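PDB 6GHU: type II secretion system protein L, which helps assemble the inner-membrane platform of the type II secretion system, linking the cytoplasmic energy-providing protein XcpR to the rest of the secretion machinery. Local coordinates for residues L3-Q8 and G31-Q36; D43-L48 and S69-R74; S50-S53 and A58-L61. All coordinates share one frame; numbering follows the deposited sequence. Where two conformers were deposited one is given.

Interaction 1: L3-Q8 and G31-Q36; sequences LGLLGQ and GDVALQ
The N-terminal helix 3-14 of the ferredoxin-like fold lies against the sheet here, with L5 and L6 meeting V33 on strand 32-39. V33 divides its two methyl groups between the leucines. CG2 faces L5, whose CD2 comes to 3.7 Å from it, and CG1 faces L6, whose CD2 approaches less closely, at 4.2 Å. The split follows from the valine rotamer: CG1 stands anti to the backbone N (chi1 -178°), which leaves CG2 opposite the carbonyl carbon and facing the earlier of the two leucines. L5 and V33 run past one another in opposing directions, whereas the L6 side chain meets the valine at a slant. L6 reaches it with chi1 at -110°, away from a staggered value, which probably costs some torsional strain. The two backbones stay well apart, with L6 CA and V33 CA separated by 7.7 Å, and the seam is wholly apolar.

V33 is held in the sheet by backbone bonding to I77, and it also packs on L24 of strand 20-27. L5 extends the helix contact to I77, while L6 packs on L6 of the second subunit, so this end of the helix serves both the core and the dimer. Helix 3-14 is one of the two helices that pack on the four-stranded antiparallel sheet of the ferredoxin-like fold.

Interaction 2: D43-L48 and S69-R74; sequences DVLERL and STVSAR
L45 reaches from helix 42-54 onto V71 and A73, two alternate residues of strand 70-77 whose side chains rise from the same face. The tight spot is the end of the leucine: its CD1 lies 3.5 Å from V71 CG2, closer than usual for two carbons. The same CD1 is 3.8 Å from A73 CB, so one methyl spans both strand residues. Nearer its base, L45 CG is 4.0 Å from that valine methyl. A chi2 of 175° puts CD1 at the far end of the leucine, where it passes alongside V71. V71 presents CG2 by placing it between its backbone N and carbonyl carbon, the crowded position. The L45 and A73 CA atoms, the nearest pair of the two backbones, are 8.0 Å apart, probably helped by the small alanine side chain. V37 of strand 32-39 and A64 of strand 59-67, on either side of strand 70-77, also touch L45.

The packing slackens away from this point. V44 leans the same way but touches the loop residues E16, T18 and V19, and the outer helix face is charged and solvent-exposed: R47 forms a salt bridge with E16, and E46 one with R49. On the strand, S72 points away from the helix and R74 is exposed. With only carbon meeting carbon, the attachment depends on shape fit and exclusion of water, while the ionic pairing stays on the helix's outer side.

Interaction 3: S50-S53 and A58-L61; sequences SRLS and AVQL
V59 sits against two successive residues of helix 42-54, L52 and S53, giving each a different methyl. Its CG2 meets L52 CD1 at 3.9 Å. Its CG1 lies 3.8 Å from S53 CB and 4.0 Å from S53 N, so this methyl presses against the base of the serine and the helix backbone beside it. The leucine and valine side chains stand nearly perpendicular to each other. The rotamer decides which methyl goes where: with chi1 at 63°, CG1 is tucked between the backbone N and the carbonyl carbon, while CG2 points opposite the N. Serine contributes its CB to the contact, and its OG, set anti to the backbone N (chi1 174°), is carried away from the valine.

The next shell packs around these groups. L75 of the neighbouring strand 70-77 touches both L52 and V59, and V12 of helix 3-14 packs on L52 as well. R49, one turn back along the helix from S53, adds to the cover over V59. Further out, a backbone bond from Q60 to V76 pairs strand 59-67 with strand 70-77, and one from A58 to G78 continues the pairing just beyond their ends. Just beyond the helix, the L52 carbonyl oxygen is hydrogen-bonded to S55 OG. Across the short connection the S53 and A58 CA atoms are 6.0 Å apart. The helix folds back through a short loop onto the following strand, the helix-to-strand half of a split beta-alpha-beta crossover (32-39, 42-54, 59-67, with 70-77 inserted between the strands), as in ferredoxin-like folds.

In the fold
All three contacts fasten helices to the same antiparallel sheet. Interactions 1 and 2 lie on opposite sides of the chain's centre, their own centres about 18 Å apart, yet they meet through neighbouring strands, where Q36 NE2 is 3.6 Å from R74 CD. Interactions 2 and 3 share helix 42-54, with centres about 12 Å apart; L61 bridges them, its CD1 3.8 Å from A73 CB and its CD2 3.8 Å from L45 O. Interactions 1 and 3, with centres about 11 Å apart, do not touch, but S55 OG is hydrogen-bonded to both Q8 NE2 and L52 O. Of the three, only interaction 1 borders the second subunit.

Interaction 1: L3-Q8 and G31-Q36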
loop_
_atom_site.group_PDB
_atom_site.type_symbol
_atom_site.label_atom_id
_atom_site.label_comp_id
_atom_site.label_asym_id
_atom_site.label_seq_id
_atom_site.Cartn_x
_atom_site.Cartn_y
_atom_site.Cartn_z
ATOM N N LEU A 3 -4.968 -7.363 -1.101
ATOM C CA LEU A 3 -3.947 -6.995 -2.073
ATOM C C LEU A 3 -4.580 -6.309 -3.276
ATOM O O LEU A 3 -4.041 -5.328 -3.800
ATOM C CB LEU A 3 -3.159 -8.232 -2.507
ATOM N N GLY A 4 -5.733 -6.808 -3.724
ATOM C CA GLY A 4 -6.469 -6.123 -4.766
ATOM C C GLY A 4 -7.066 -4.823 -4.273
ATOM O O GLY A 4 -7.195 -3.866 -5.041
ATOM N N LEU A 5 -7.431 -4.768 -2.988
ATOM C CA LEU A 5 -7.913 -3.524 -2.397
ATOM C C LEU A 5 -6.873 -2.425 -2.560
ATOM O O LEU A 5 -7.153 -1.358 -3.117
ATOM C CB LEU A 5 -8.246 -3.749 -0.920
ATOM C CG LEU A 5 -8.840 -2.611 -0.082
ATOM C CD1 LEU A 5 -9.483 -3.188 1.170
ATOM C CD2 LEU A 5 -7.803 -1.567 0.321
ATOM N N LEU A 6 -5.653 -2.681 -2.086
ATOM C CA LEU A 6 -4.573 -1.714 -2.245
ATOM C C LEU A 6 -4.285 -1.459 -3.717
ATOM O O LEU A 6 -4.143 -0.308 -4.146
ATOM C CB LEU A 6 -3.315 -2.214 -1.539
ATOM C CG LEU A 6 -2.910 -1.455 -0.279
ATOM C CD1 LEU A 6 -1.738 -2.159 0.395
ATOM C CD2 LEU A 6 -2.556 -0.006 -0.608
ATOM N N GLY A 7 -4.184 -2.527 -4.504
ATOM C CA GLY A 7 -3.929 -2.365 -5.924
ATOM C C GLY A 7 -5.002 -1.549 -6.617
ATOM O O GLY A 7 -4.702 -0.686 -7.443
ATOM N N GLN A 8 -6.268 -1.807 -6.289
ATOM C CA GLN A 8 -7.347 -1.044 -6.902
ATOM C C GLN A 8 -7.309 0.412 -6.452
ATOM O O GLN A 8 -7.452 1.322 -7.275
ATOM C CB GLN A 8 -8.694 -1.684 -6.572
ATOM C CG GLN A 8 -9.857 -1.072 -7.328
ATOM C CD GLN A 8 -11.094 -1.940 -7.279
ATOM O OE1 GLN A 8 -11.019 -3.157 -7.456
ATOM N NE2 GLN A 8 -12.242 -1.322 -7.036
ATOM N N GLY A 31 -7.361 -4.006 10.186
ATOM C CA GLY A 31 -8.291 -4.507 9.193
ATOM C C GLY A 31 -8.692 -3.537 8.103
ATOM O O GLY A 31 -9.690 -3.783 7.416
ATOM N N ASP A 32 -7.958 -2.445 7.913
ATOM C CA ASP A 32 -8.243 -1.520 6.827
ATOM C C ASP A 32 -6.955 -0.805 6.448
ATOM O O ASP A 32 -5.900 -1.022 7.048
ATOM C CB ASP A 32 -9.343 -0.525 7.214
ATOM C CG ASP A 32 -9.048 0.202 8.511
ATOM O OD1 ASP A 32 -9.926 0.218 9.400
ATOM O OD2 ASP A 32 -7.934 0.750 8.646
ATOM N N VAL A 33 -7.051 0.060 5.443
ATOM C CA VAL A 33 -5.905 0.787 4.908
ATOM C C VAL A 33 -6.141 2.272 5.152
ATOM O O VAL A 33 -7.169 2.817 4.727
ATOM C CB VAL A 33 -5.701 0.496 3.411
ATOM C CG1 VAL A 33 -4.469 1.225 2.880
ATOM C CG2 VAL A 33 -5.582 -1.008 3.169
ATOM N N ALA A 34 -5.194 2.925 5.824
ATOM C CA ALA A 34 -5.279 4.350 6.123
ATOM C C ALA A 34 -4.268 5.124 5.287
ATOM O O ALA A 34 -3.110 4.715 5.155
ATOM C CB ALA A 34 -5.031 4.630 7.606
ATOM N N LEU A 35 -4.713 6.255 4.742
ATOM C CA LEU A 35 -3.925 7.072 3.829
ATOM C C LEU A 35 -3.988 8.529 4.261
ATOM O O LEU A 35 -5.080 9.076 4.449
ATOM C CB LEU A 35 -4.435 6.956 2.383
ATOM C CG LEU A 35 -4.307 5.628 1.639
ATOM C CD1 LEU A 35 -5.443 4.688 1.996
ATOM C CD2 LEU A 35 -4.266 5.876 0.135
ATOM N N GLN A 36 -2.821 9.152 4.408
ATOM C CA GLN A 36 -2.718 10.598 4.569
ATOM C C GLN A 36 -2.483 11.211 3.194
ATOM O O GLN A 36 -1.446 10.956 2.569
ATOM C CB GLN A 36 -1.576 10.964 5.514
ATOM C CG GLN A 36 -1.753 10.476 6.938
ATOM C CD GLN A 36 -2.745 11.299 7.714
ATOM O OE1 GLN A 36 -3.215 12.340 7.245
ATOM N NE2 GLN A 36 -3.066 10.846 8.921
#

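Interaction 2: D43-L48 and S69-R74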
loop_
_atom_site.group_PDB
_atom_site.type_symbol
_atom_site.label_atom_id
_atom_site.label_comp_id
_atom_site.label_asym_id
_atom_site.label_seq_id
_atom_site.Cartn_x
_atom_site.Cartn_y
_atom_site.Cartn_z
ATOM N N ASP A 43 -12.659 19.760 -3.195
ATOM C CA ASP A 43 -13.388 19.121 -4.287
ATOM C C ASP A 43 -12.617 17.938 -4.853
ATOM O O ASP A 43 -13.221 16.970 -5.334
ATOM C CB ASP A 43 -13.673 20.136 -5.394
ATOM C CG ASP A 43 -12.404 20.697 -6.014
ATOM O OD1 ASP A 43 -11.541 21.204 -5.266
ATOM O OD2 ASP A 43 -12.263 20.626 -7.252
ATOM N N VAL A 44 -11.287 18.003 -4.818
ATOM C CA VAL A 44 -10.469 16.904 -5.311
ATOM C C VAL A 44 -10.534 15.720 -4.353
ATOM O O VAL A 44 -10.564 14.561 -4.781
ATOM C CB VAL A 44 -9.022 17.386 -5.532
ATOM C CG1 VAL A 44 -8.137 16.242 -6.029
ATOM C CG2 VAL A 44 -8.998 18.547 -6.516
ATOM N N LEU A 45 -10.555 15.987 -3.044
ATOM C CA LEU A 45 -10.675 14.902 -2.077
ATOM C C LEU A 45 -12.042 14.241 -2.171
ATOM O O LEU A 45 -12.156 13.015 -2.059
ATOM C CB LEU A 45 -10.436 15.420 -0.659
ATOM C CG LEU A 45 -9.045 15.942 -0.311
ATOM C CD1 LEU A 45 -9.045 16.509 1.098
ATOM C CD2 LEU A 45 -8.013 14.846 -0.442
ATOM N N GLU A 46 -13.093 15.043 -2.370
ATOM C CA GLU A 46 -14.440 14.496 -2.499
ATOM C C GLU A 46 -14.578 13.692 -3.780
ATOM O O GLU A 46 -15.222 12.637 -3.790
ATOM C CB GLU A 46 -15.471 15.627 -2.457
ATOM C CG GLU A 46 -16.878 15.245 -2.925
ATOM C CD GLU A 46 -17.459 14.037 -2.199
ATOM O OE1 GLU A 46 -18.286 13.326 -2.809
ATOM O OE2 GLU A 46 -17.100 13.800 -1.025
ATOM N N ARG A 47 -13.979 14.173 -4.871
ATOM C CA ARG A 47 -14.027 13.425 -6.119
ATOM C C ARG A 47 -13.290 12.100 -5.976
ATOM O O ARG A 47 -13.774 11.060 -6.430
ATOM C CB ARG A 47 -13.431 14.259 -7.252
ATOM C CG ARG A 47 -13.605 13.640 -8.629
ATOM C CD ARG A 47 -13.263 14.629 -9.721
ATOM N NE ARG A 47 -11.840 14.953 -9.733
ATOM C CZ ARG A 47 -11.328 16.080 -10.217
ATOM N NH1 ARG A 47 -12.120 17.015 -10.724
ATOM N NH2 ARG A 47 -10.017 16.282 -10.183
ATOM N N LEU A 48 -12.123 12.124 -5.334
ATOM C CA LEU A 48 -11.373 10.898 -5.096
ATOM C C LEU A 48 -12.163 9.915 -4.235
ATOM O O LEU A 48 -12.172 8.711 -4.510
ATOM C CB LEU A 48 -10.037 11.232 -4.435
ATOM C CG LEU A 48 -9.241 10.022 -3.938
ATOM C CD1 LEU A 48 -8.994 9.049 -5.077
ATOM C CD2 LEU A 48 -7.933 10.462 -3.326
ATOM N N SER A 69 -1.213 26.052 0.050
ATOM C CA SER A 69 -1.730 25.705 -1.265
ATOM C C SER A 69 -2.509 24.396 -1.300
ATOM O O SER A 69 -3.131 24.104 -2.327
ATOM C CB SER A 69 -0.575 25.616 -2.262
ATOM O OG SER A 69 0.107 26.856 -2.349
ATOM N N THR A 70 -2.497 23.602 -0.229
ATOM C CA THR A 70 -3.103 22.277 -0.254
ATOM C C THR A 70 -4.035 22.083 0.937
ATOM O O THR A 70 -3.958 22.793 1.942
ATOM C CB THR A 70 -2.035 21.164 -0.255
ATOM O OG1 THR A 70 -1.183 21.300 0.889
ATOM C CG2 THR A 70 -1.188 21.229 -1.511
ATOM N N VAL A 71 -4.946 21.125 0.782
ATOM C CA VAL A 71 -5.730 20.579 1.882
ATOM C C VAL A 71 -5.214 19.172 2.169
ATOM O O VAL A 71 -4.593 18.524 1.321
ATOM C CB VAL A 71 -7.244 20.567 1.570
ATOM C CG1 VAL A 71 -7.721 21.966 1.188
ATOM C CG2 VAL A 71 -7.564 19.596 0.444
ATOM N N SER A 72 -5.473 18.696 3.385
ATOM C CA SER A 72 -5.003 17.389 3.818
ATOM C C SER A 72 -6.114 16.688 4.579
ATOM O O SER A 72 -6.944 17.330 5.228
ATOM C CB SER A 72 -3.759 17.487 4.705
ATOM O OG SER A 72 -4.062 18.135 5.922
ATOM N N ALA A 73 -6.119 15.363 4.484
ATOM C CA ALA A 73 -7.135 14.547 5.129
ATOM C C ALA A 73 -6.607 13.127 5.243
ATOM O O ALA A 73 -5.585 12.770 4.650
ATOM C CB ALA A 73 -8.450 14.573 4.349
ATOM N N ARG A 74 -7.318 12.323 6.021
ATOM C CA ARG A 74 -7.025 10.907 6.179
ATOM C C ARG A 74 -8.106 10.099 5.478
ATOM O O ARG A 74 -9.299 10.322 5.709
ATOM C CB ARG A 74 -6.944 10.540 7.663
ATOM C CG ARG A 74 -6.480 9.127 7.951
ATOM C CD ARG A 74 -6.107 8.996 9.425
ATOM N NE ARG A 74 -5.732 7.636 9.795
ATOM C CZ ARG A 74 -6.592 6.701 10.182
ATOM N NH1 ARG A 74 -7.892 6.963 10.237
ATOM N NH2 ARG A 74 -6.148 5.499 10.515
#

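Interaction 3: S50-S53 and A58-L61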
loop_
_atom_site.group_PDB
_atom_site.type_symbol
_atom_site.label_atom_id
_atom_site.label_comp_id
_atom_site.label_asym_id
_atom_site.label_seq_id
_atom_site.Cartn_x
_atom_site.Cartn_y
_atom_site.Cartn_z
ATOM N N SER A 50 -15.402 9.713 -4.049
ATOM C CA SER A 50 -16.466 9.224 -4.919
ATOM C C SER A 50 -15.947 8.178 -5.896
ATOM O O SER A 50 -16.612 7.167 -6.140
ATOM C CB SER A 50 -17.092 10.398 -5.679
ATOM O OG SER A 50 -18.224 9.978 -6.416
ATOM N N ARG A 51 -14.756 8.399 -6.455
ATOM C CA ARG A 51 -14.187 7.445 -7.403
ATOM C C ARG A 51 -13.830 6.126 -6.723
ATOM O O ARG A 51 -14.032 5.049 -7.299
ATOM C CB ARG A 51 -12.946 8.040 -8.068
ATOM C CG ARG A 51 -13.206 9.253 -8.950
ATOM C CD ARG A 51 -14.203 8.954 -10.037
ATOM N NE ARG A 51 -14.271 10.025 -11.033
ATOM C CZ ARG A 51 -15.063 11.092 -10.947
ATOM N NH1 ARG A 51 -15.866 11.258 -9.902
ATOM N NH2 ARG A 51 -15.047 12.002 -11.914
ATOM N N LEU A 52 -13.269 6.189 -5.515
ATOM C CA LEU A 52 -12.945 4.965 -4.790
ATOM C C LEU A 52 -14.204 4.173 -4.478
ATOM O O LEU A 52 -14.236 2.947 -4.634
ATOM C CB LEU A 52 -12.197 5.300 -3.503
ATOM C CG LEU A 52 -10.795 5.870 -3.697
ATOM C CD1 LEU A 52 -10.318 6.505 -2.417
ATOM C CD2 LEU A 52 -9.839 4.772 -4.152
ATOM N N SER A 53 -15.254 4.864 -4.035
ATOM C CA SER A 53 -16.520 4.201 -3.747
ATOM C C SER A 53 -17.139 3.635 -5.016
ATOM O O SER A 53 -17.625 2.499 -5.024
ATOM C CB SER A 53 -17.472 5.188 -3.069
ATOM O OG SER A 53 -18.758 4.626 -2.893
ATOM N N ALA A 58 -14.943 0.236 -0.045
ATOM C CA ALA A 58 -15.430 0.938 1.132
ATOM C C ALA A 58 -14.426 2.016 1.501
ATOM O O ALA A 58 -13.227 1.747 1.620
ATOM C CB ALA A 58 -15.628 -0.030 2.294
ATOM N N VAL A 59 -14.908 3.237 1.662
ATOM C CA VAL A 59 -14.036 4.390 1.821
ATOM C C VAL A 59 -14.668 5.348 2.816
ATOM O O VAL A 59 -15.887 5.544 2.829
ATOM C CB VAL A 59 -13.776 5.088 0.468
ATOM C CG1 VAL A 59 -15.075 5.626 -0.119
ATOM C CG2 VAL A 59 -12.758 6.205 0.629
ATOM N N GLN A 60 -13.831 5.932 3.659
ATOM C CA GLN A 60 -14.234 6.990 4.569
ATOM C C GLN A 60 -13.206 8.101 4.450
ATOM O O GLN A 60 -11.999 7.841 4.493
ATOM C CB GLN A 60 -14.336 6.475 6.009
ATOM C CG GLN A 60 -15.407 5.410 6.202
ATOM C CD GLN A 60 -16.808 5.914 5.868
ATOM O OE1 GLN A 60 -17.502 5.345 5.022
ATOM N NE2 GLN A 60 -17.227 6.979 6.538
ATOM N N LEU A 61 -13.681 9.325 4.249
ATOM C CA LEU A 61 -12.813 10.487 4.131
ATOM C C LEU A 61 -12.885 11.274 5.432
ATOM O O LEU A 61 -13.953 11.769 5.809
ATOM C CB LEU A 61 -13.215 11.357 2.941
ATOM C CG LEU A 61 -12.433 12.661 2.770
ATOM C CD1 LEU A 61 -10.968 12.366 2.539
ATOM C CD2 LEU A 61 -12.997 13.490 1.623
#